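Local coordinates for superoxide dismutase [Fe] (Sulfolobus solfataricus, PDB 1WB7), which converts superoxide radicals to hydrogen peroxide and molecular oxygen at an iron centre, one iron being bound in each subunit of a homotetramer, at residues W135-Y140 with I166-E171; Y140-G145 with A161-I166; F6-L11 with G44-L49. The protein carries 1 engineered substitution. One frame throughout, in Å; residues are numbered along the deposited sequence.

How the interactions relate
From the N terminus, interaction 3 comes first: 6-11 folds back on 44-49, closing a loop within the alpha-hairpin domain and fixing the N-terminal arm to helix 27-57. The other two contacts follow in the C-terminal domain. Interaction 1 pairs strand 134-140 with strand 165-170 and brings Asp170 to the iron; the shorter loop of interaction 2, 140-145 with 161-166, lies within its span, shares Tyr140 and Ile166 with interaction 1 and adds one more backbone bond, from Tyr140 to Pro164. Tyr139 packs on Ile163 and Ile165, joining the two. Interaction 3 stays about 12 Å from interaction 1 at the nearest atoms, yet it and interaction 2 both touch the second subunit.

Interaction 1 of 3, residues W135-Y140 with I166-E171; sequences WAVLYY and ILILDE. With FE (Fe (III) ion), chain C.
Across the strand pair, Ala136 and Leu169 exchange backbone bonds, Ala136 N to Leu169 O at 3.0 Å and Leu169 N to Ala136 O at 2.7 Å. Further along, Leu138 N gives to Leu167 O, while Leu138 O is gripped twice, by Ile166 N at 2.8 Å and by Leu167 N at 3.2 Å. Two residues facing one make a classic beta bulge, set at the bend of the chain through Ile166 and Leu167. These are the central and one outer strand of the antiparallel sheet of the C-terminal domain, and the outer strand delivers Asp170 to the iron: OD2 binds the metal at 1.9 Å, with His33, His84 and His174 as the other protein ligands. Asp170 OD1 takes a bond from Phe172 N and a weak one from the metal-bound water. The Asp170 side chain swings CG away from its own N (chi1 -173°), which lays the carboxylate over one face of the Trp135 indole, toward the rim of the six-membered ring, the planes 12° apart and Asp170 CG 3.6 Å from Trp135 CH2; the indole NE1 is bonded to His155. Trp135 CE3 also meets Ile168 CG1 at 3.5 Å, and Val137 CG1 lies alongside that same Ile168 branch. On the sheet face carrying Ala136 and Leu169, Leu138 CB and Leu167 CB press together at 3.4 Å, tighter than usual, and helix 184-191 covers Leu167 and Leu169.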
# COMPACT_ATOMS: atom_id res chain seq x y z
N TRP A 135 -8.86 -5.17 -8.17
CA TRP A 135 -9.09 -5.88 -9.42
C TRP A 135 -8.39 -7.23 -9.46
O TRP A 135 -7.48 -7.51 -8.67
CB TRP A 135 -8.54 -5.08 -10.61
CG TRP A 135 -9.00 -3.67 -10.70
CD1 TRP A 135 -8.64 -2.63 -9.89
CD2 TRP A 135 -9.94 -3.14 -11.65
NE1 TRP A 135 -9.30 -1.49 -10.27
CE2 TRP A 135 -10.10 -1.77 -11.35
CE3 TRP A 135 -10.65 -3.68 -12.72
CZ2 TRP A 135 -10.96 -0.93 -12.08
CZ3 TRP A 135 -11.50 -2.85 -13.45
CH2 TRP A 135 -11.65 -1.49 -13.13
N ALA A 136 -8.82 -8.06 -10.40
CA ALA A 136 -8.21 -9.36 -10.63
C ALA A 136 -7.93 -9.33 -12.13
O ALA A 136 -8.82 -9.01 -12.93
CB ALA A 136 -9.18 -10.48 -10.30
N VAL A 137 -6.69 -9.61 -12.52
CA VAL A 137 -6.35 -9.58 -13.93
C VAL A 137 -5.51 -10.77 -14.36
O VAL A 137 -4.88 -11.44 -13.54
CB VAL A 137 -5.54 -8.31 -14.32
CG1 VAL A 137 -6.33 -7.05 -13.99
CG2 VAL A 137 -4.20 -8.31 -13.60
N LEU A 138 -5.52 -11.02 -15.66
CA LEU A 138 -4.70 -12.07 -16.24
C LEU A 138 -3.78 -11.32 -17.17
O LEU A 138 -4.23 -10.66 -18.12
CB LEU A 138 -5.54 -13.07 -17.04
CG LEU A 138 -4.66 -14.17 -17.64
CD1 LEU A 138 -4.01 -14.96 -16.51
CD2 LEU A 138 -5.49 -15.09 -18.53
N TYR A 139 -2.49 -11.37 -16.87
CA TYR A 139 -1.49 -10.70 -17.69
C TYR A 139 -0.92 -11.68 -18.68
O TYR A 139 -0.99 -12.89 -18.51
CB TYR A 139 -0.29 -10.25 -16.85
CG TYR A 139 -0.44 -9.00 -16.04
CD1 TYR A 139 -0.60 -7.76 -16.65
CD2 TYR A 139 -0.33 -9.04 -14.65
CE1 TYR A 139 -0.64 -6.59 -15.90
CE2 TYR A 139 -0.37 -7.88 -13.89
CZ TYR A 139 -0.52 -6.66 -14.52
OH TYR A 139 -0.53 -5.50 -13.77
N TYR A 140 -0.34 -11.13 -19.74
CA TYR A 140 0.39 -11.94 -20.67
C TYR A 140 1.77 -11.33 -20.49
O TYR A 140 2.02 -10.20 -20.92
CB TYR A 140 -0.04 -11.77 -22.13
CG TYR A 140 0.91 -12.53 -23.02
CD1 TYR A 140 1.09 -13.91 -22.86
CD2 TYR A 140 1.71 -11.87 -23.96
CE1 TYR A 140 2.05 -14.61 -23.59
CE2 TYR A 140 2.67 -12.57 -24.70
CZ TYR A 140 2.83 -13.93 -24.51
OH TYR A 140 3.81 -14.62 -25.20
N ILE A 166 -4.90 -9.04 -20.25
CA ILE A 166 -5.72 -9.78 -21.21
C ILE A 166 -7.12 -9.97 -20.67
O ILE A 166 -8.11 -9.87 -21.40
CB ILE A 166 -5.10 -11.16 -21.49
CG1 ILE A 166 -3.68 -10.97 -22.01
CG2 ILE A 166 -5.95 -11.93 -22.48
CD1 ILE A 166 -3.60 -10.12 -23.27
N LEU A 167 -7.19 -10.24 -19.37
CA LEU A 167 -8.46 -10.45 -18.68
C LEU A 167 -8.48 -9.48 -17.51
O LEU A 167 -7.49 -9.33 -16.80
CB LEU A 167 -8.51 -11.88 -18.13
CG LEU A 167 -9.66 -12.83 -18.47
CD1 LEU A 167 -9.67 -13.95 -17.43
CD2 LEU A 167 -10.99 -12.11 -18.49
N ILE A 168 -9.60 -8.80 -17.30
CA ILE A 168 -9.68 -7.87 -16.18
C ILE A 168 -11.04 -7.89 -15.52
O ILE A 168 -12.08 -7.79 -16.19
CB ILE A 168 -9.31 -6.42 -16.61
CG1 ILE A 168 -9.43 -5.49 -15.40
CG2 ILE A 168 -10.20 -5.96 -17.75
CD1 ILE A 168 -8.69 -4.17 -15.57
N LEU A 169 -11.04 -8.06 -14.20
CA LEU A 169 -12.27 -8.10 -13.42
C LEU A 169 -12.27 -7.01 -12.35
O LEU A 169 -11.37 -6.96 -11.51
CB LEU A 169 -12.42 -9.46 -12.75
CG LEU A 169 -13.51 -9.62 -11.69
CD1 LEU A 169 -14.89 -9.41 -12.32
CD2 LEU A 169 -13.41 -11.00 -11.06
N ASP A 170 -13.27 -6.13 -12.38
CA ASP A 170 -13.37 -5.05 -11.40
C ASP A 170 -13.93 -5.60 -10.08
O ASP A 170 -15.00 -6.21 -10.05
CB ASP A 170 -14.31 -3.95 -11.91
CG ASP A 170 -14.32 -2.73 -11.01
OD1 ASP A 170 -13.71 -2.77 -9.92
OD2 ASP A 170 -14.94 -1.72 -11.39
N GLU A 171 -13.20 -5.38 -8.99
CA GLU A 171 -13.66 -5.86 -7.70
C GLU A 171 -13.95 -4.77 -6.68
O GLU A 171 -13.97 -5.03 -5.48
CB GLU A 171 -12.67 -6.88 -7.13
CG GLU A 171 -12.59 -8.16 -7.94
CD GLU A 171 -11.79 -9.25 -7.25
OE1 GLU A 171 -12.25 -9.75 -6.19
OE2 GLU A 171 -10.71 -9.59 -7.75
FE FE C . -15.19 0.20 -11.16
O HOH W 1 -13.25 0.19 -9.77

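Interaction 2 of 3, residues Y140-G145 with A161-I166; sequences YDTESG and AEIPII
The backbones of Tyr140 and Pro164 are joined by one bond, Tyr140 N donating to Pro164 O at 3.1 Å with an N-H...O angle of 160°, after which the contact passes to side chains. The Pro164 ring packs against the Tyr140 carbonyl, its CD 3.4 Å from Tyr140 O, and Ile163 CB approaches the same oxygen. Ile163 reaches past it with both branches. CG1 sits between its backbone N and carbonyl carbon (chi1 59°), which sends CD1 over the backbone of Asp141, 3.9 Å from Asp141 CA, while CG2 touches the carboxylate, 3.3 Å from Asp141 OD2. Thr142 and Ile163 run alongside each other head to tail, and the Thr142 methyl CG2 is set across Pro164, 4.0 Å from Pro164 CD. Residues after Tyr140 lie in the loop between strands 134-140 and 147-153, and Asp141 organises it: OD2 accepts from Glu143 N at 3.1 Å, an Asx turn, with the donor well above the carboxylate plane. Asp141 OD1 receives Ser144 OG at 2.8 Å, again from out of the plane, and Ser144 N only weakly. This carboxylate also faces the second subunit, where Tyr9 OH bonds to OD1 and Lys82 NZ forms a salt bridge with OD2; such neighbours would be expected to stabilise its negative charge. Glu143 forms a salt bridge with the same Lys82 through OE1 and a hydrogen bond with His81 of that subunit through OE2. Within the chain, Tyr207 packs over Tyr140, Thr142 and Pro164.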
# COMPACT_ATOMS: atom_id res chain seq x y z
N TYR A 140 -0.34 -11.13 -19.74
CA TYR A 140 0.39 -11.94 -20.67
C TYR A 140 1.77 -11.33 -20.49
O TYR A 140 2.02 -10.20 -20.92
CB TYR A 140 -0.04 -11.77 -22.13
CG TYR A 140 0.91 -12.53 -23.02
CD1 TYR A 140 1.09 -13.91 -22.86
CD2 TYR A 140 1.71 -11.87 -23.96
CE1 TYR A 140 2.05 -14.61 -23.59
CE2 TYR A 140 2.67 -12.57 -24.70
CZ TYR A 140 2.83 -13.93 -24.51
OH TYR A 140 3.81 -14.62 -25.20
N ASP A 141 2.66 -12.04 -19.81
CA ASP A 141 3.99 -11.52 -19.62
C ASP A 141 4.75 -11.76 -20.92
O ASP A 141 5.01 -12.91 -21.29
CB ASP A 141 4.69 -12.24 -18.46
CG ASP A 141 6.07 -11.70 -18.19
OD1 ASP A 141 6.85 -12.37 -17.48
OD2 ASP A 141 6.37 -10.59 -18.69
N THR A 142 5.08 -10.68 -21.62
CA THR A 142 5.79 -10.79 -22.88
C THR A 142 7.22 -11.27 -22.68
O THR A 142 7.88 -11.68 -23.63
CB THR A 142 5.83 -9.43 -23.60
OG1 THR A 142 6.38 -8.43 -22.73
CG2 THR A 142 4.43 -9.01 -24.03
N GLU A 143 7.70 -11.23 -21.44
CA GLU A 143 9.06 -11.68 -21.16
C GLU A 143 9.14 -13.20 -21.04
O GLU A 143 9.93 -13.84 -21.71
CB GLU A 143 9.59 -11.06 -19.86
CG GLU A 143 11.01 -11.49 -19.53
CD GLU A 143 11.51 -10.96 -18.19
OE1 GLU A 143 10.87 -10.03 -17.64
OE2 GLU A 143 12.55 -11.45 -17.70
N SER A 144 8.30 -13.76 -20.18
CA SER A 144 8.29 -15.19 -19.94
C SER A 144 7.27 -15.94 -20.78
O SER A 144 7.40 -17.14 -20.99
CB SER A 144 7.98 -15.46 -18.48
OG SER A 144 6.64 -15.11 -18.20
N GLY A 145 6.25 -15.23 -21.26
CA GLY A 145 5.21 -15.88 -22.03
C GLY A 145 4.17 -16.47 -21.08
O GLY A 145 3.28 -17.21 -21.50
N ALA A 161 4.95 -4.27 -14.11
CA ALA A 161 5.42 -3.32 -15.10
C ALA A 161 5.33 -3.67 -16.57
O ALA A 161 5.65 -4.78 -17.00
CB ALA A 161 6.87 -2.94 -14.77
N GLU A 162 4.86 -2.69 -17.34
CA GLU A 162 4.78 -2.76 -18.79
C GLU A 162 4.01 -3.86 -19.51
O GLU A 162 3.70 -3.69 -20.68
CB GLU A 162 6.20 -2.74 -19.36
CG GLU A 162 7.12 -1.69 -18.73
CD GLU A 162 8.49 -1.64 -19.40
OE1 GLU A 162 9.15 -2.70 -19.48
OE2 GLU A 162 8.91 -0.55 -19.84
N ILE A 163 3.70 -4.98 -18.87
CA ILE A 163 2.99 -6.02 -19.60
C ILE A 163 1.48 -5.80 -19.75
O ILE A 163 0.85 -5.15 -18.92
CB ILE A 163 3.26 -7.43 -19.01
CG1 ILE A 163 2.83 -7.49 -17.54
CG2 ILE A 163 4.74 -7.76 -19.14
CD1 ILE A 163 3.13 -8.82 -16.91
N PRO A 164 0.90 -6.33 -20.84
CA PRO A 164 -0.52 -6.21 -21.16
C PRO A 164 -1.50 -7.05 -20.35
O PRO A 164 -1.22 -8.19 -19.97
CB PRO A 164 -0.56 -6.56 -22.65
CG PRO A 164 0.49 -7.62 -22.75
CD PRO A 164 1.62 -7.01 -21.93
N ILE A 165 -2.66 -6.46 -20.10
CA ILE A 165 -3.75 -7.10 -19.37
C ILE A 165 -4.64 -7.75 -20.42
O ILE A 165 -5.07 -7.09 -21.38
CB ILE A 165 -4.56 -6.04 -18.57
CG1 ILE A 165 -3.70 -5.54 -17.40
CG2 ILE A 165 -5.89 -6.63 -18.10
CD1 ILE A 165 -4.22 -4.27 -16.76
N ILE A 166 -4.90 -9.04 -20.25
CA ILE A 166 -5.72 -9.78 -21.21
C ILE A 166 -7.12 -9.97 -20.67
O ILE A 166 -8.11 -9.87 -21.40
CB ILE A 166 -5.10 -11.16 -21.49
CG1 ILE A 166 -3.68 -10.97 -22.01
CG2 ILE A 166 -5.95 -11.93 -22.48
CD1 ILE A 166 -3.60 -10.12 -23.27

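Interaction 3 of 3, residues F6-L11 with G44-L49; sequences FKKYEL and GANSLL
The N-terminal arm of the alpha-hairpin domain runs in extended form over helix 27-57, and Asn46 on that helix clasps it through both ends of one amide. Its OD1 accepts from Tyr9 N at 2.7 Å, the N-H lying in the carbonyl plane and on a lone pair, with an N-H...O angle of 165°. Its ND2 returns a bond to Tyr9 O at 3.0 Å, nearly straight at 169°; Tyr9 O lies close to the plane of the Asn46 amide, though ND2 is tilted from the Tyr9 carbonyl plane. Two bonds to one residue's backbone hold the amide against rotation and bind the arm much as a strand neighbour would. Lys8 lays its aliphatic chain across the same amide, CB 3.3 Å from Asn46 OD1; bends at chi2 (-61°) and chi4 bring NZ back to Phe6 O at 2.8 Å, and NZ also forms a salt bridge with Glu53, one helical turn beyond Leu49. The Tyr9 ring presents an edge to Asn46 OD1 and rests obliquely on Ala45 CB. Its hydroxyl, bonded to Asp141 of the second subunit, places the arm at the subunit interface; His81 of the same chain is a neighbour of the ring. Leu49 reaches both Tyr9 and Phe6, crossing the Tyr9 side chain at about a right angle. One of its methyls, CD1, lies 4.0 Å from Tyr9 CE1 and also meets Lys7 O, while the other, CD2, reaches to Phe6 CD1 at 4.2 Å, at the ring whose edge also faces Leu49 O.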
# COMPACT_ATOMS: atom_id res chain seq x y z
N PHE A 6 0.16 19.04 -20.95
CA PHE A 6 -0.01 17.60 -21.13
C PHE A 6 -1.33 17.39 -21.85
O PHE A 6 -2.26 18.19 -21.70
CB PHE A 6 -0.08 16.89 -19.77
CG PHE A 6 1.19 16.96 -18.99
CD1 PHE A 6 1.24 17.61 -17.76
CD2 PHE A 6 2.35 16.36 -19.47
CE1 PHE A 6 2.43 17.68 -17.03
CE2 PHE A 6 3.54 16.41 -18.75
CZ PHE A 6 3.58 17.07 -17.53
N LYS A 7 -1.42 16.32 -22.63
CA LYS A 7 -2.66 16.03 -23.34
C LYS A 7 -3.64 15.46 -22.31
O LYS A 7 -3.24 14.72 -21.41
CB LYS A 7 -2.40 15.04 -24.47
CG LYS A 7 -3.62 14.72 -25.33
CD LYS A 7 -3.20 14.03 -26.62
CE LYS A 7 -4.38 13.47 -27.39
NZ LYS A 7 -5.41 14.50 -27.67
N LYS A 8 -4.91 15.82 -22.43
CA LYS A 8 -5.91 15.34 -21.49
C LYS A 8 -6.49 13.99 -21.90
O LYS A 8 -6.40 13.60 -23.06
CB LYS A 8 -7.04 16.37 -21.34
CG LYS A 8 -6.56 17.74 -20.89
CD LYS A 8 -5.89 17.67 -19.52
CE LYS A 8 -5.25 19.01 -19.12
NZ LYS A 8 -4.10 19.37 -20.00
N TYR A 9 -7.07 13.29 -20.94
CA TYR A 9 -7.68 12.00 -21.20
C TYR A 9 -9.12 12.16 -21.64
O TYR A 9 -9.77 13.15 -21.33
CB TYR A 9 -7.63 11.12 -19.96
CG TYR A 9 -6.25 10.62 -19.64
CD1 TYR A 9 -5.47 11.24 -18.67
CD2 TYR A 9 -5.71 9.53 -20.33
CE1 TYR A 9 -4.18 10.80 -18.39
CE2 TYR A 9 -4.42 9.08 -20.05
CZ TYR A 9 -3.67 9.72 -19.09
OH TYR A 9 -2.39 9.29 -18.83
N GLU A 10 -9.63 11.15 -22.34
CA GLU A 10 -11.00 11.18 -22.81
C GLU A 10 -11.75 9.90 -22.47
O GLU A 10 -11.23 8.79 -22.62
CB GLU A 10 -11.02 11.40 -24.33
CG GLU A 10 -10.49 12.77 -24.71
CD GLU A 10 -10.30 12.93 -26.20
OE1 GLU A 10 -9.98 14.06 -26.63
OE2 GLU A 10 -10.47 11.94 -26.94
N LEU A 11 -12.98 10.08 -22.00
CA LEU A 11 -13.83 8.97 -21.64
C LEU A 11 -14.20 8.23 -22.91
O LEU A 11 -14.81 8.80 -23.82
CB LEU A 11 -15.10 9.49 -20.97
CG LEU A 11 -16.12 8.45 -20.51
CD1 LEU A 11 -15.52 7.58 -19.41
CD2 LEU A 11 -17.37 9.16 -20.00
N GLY A 44 -10.89 13.56 -12.82
CA GLY A 44 -9.90 13.67 -11.76
C GLY A 44 -8.49 13.69 -12.30
O GLY A 44 -7.65 14.45 -11.84
N ALA A 45 -8.23 12.84 -13.29
CA ALA A 45 -6.91 12.78 -13.90
C ALA A 45 -6.60 14.10 -14.60
O ALA A 45 -5.52 14.67 -14.42
CB ALA A 45 -6.85 11.63 -14.91
N ASN A 46 -7.55 14.59 -15.38
CA ASN A 46 -7.34 15.84 -16.11
C ASN A 46 -7.12 17.05 -15.22
O ASN A 46 -6.23 17.86 -15.49
CB ASN A 46 -8.50 16.08 -17.08
CG ASN A 46 -8.49 15.09 -18.21
OD1 ASN A 46 -7.44 14.57 -18.58
ND2 ASN A 46 -9.67 14.82 -18.79
N SER A 47 -7.91 17.19 -14.16
CA SER A 47 -7.72 18.33 -13.28
C SER A 47 -6.33 18.25 -12.62
O SER A 47 -5.66 19.27 -12.44
CB SER A 47 -8.82 18.40 -12.21
OG SER A 47 -8.69 17.37 -11.25
N LEU A 48 -5.89 17.04 -12.27
CA LEU A 48 -4.57 16.90 -11.66
C LEU A 48 -3.49 17.20 -12.69
O LEU A 48 -2.44 17.76 -12.35
CB LEU A 48 -4.40 15.49 -11.07
CG LEU A 48 -5.19 15.25 -9.78
CD1 LEU A 48 -5.17 13.78 -9.41
CD2 LEU A 48 -4.60 16.10 -8.65
N LEU A 49 -3.72 16.86 -13.95
CA LEU A 49 -2.75 17.16 -14.99
C LEU A 49 -2.64 18.68 -15.12
O LEU A 49 -1.54 19.24 -15.23
CB LEU A 49 -3.19 16.56 -16.33
CG LEU A 49 -2.98 15.07 -16.56
CD1 LEU A 49 -3.55 14.68 -17.91
CD2 LEU A 49 -1.49 14.74 -16.50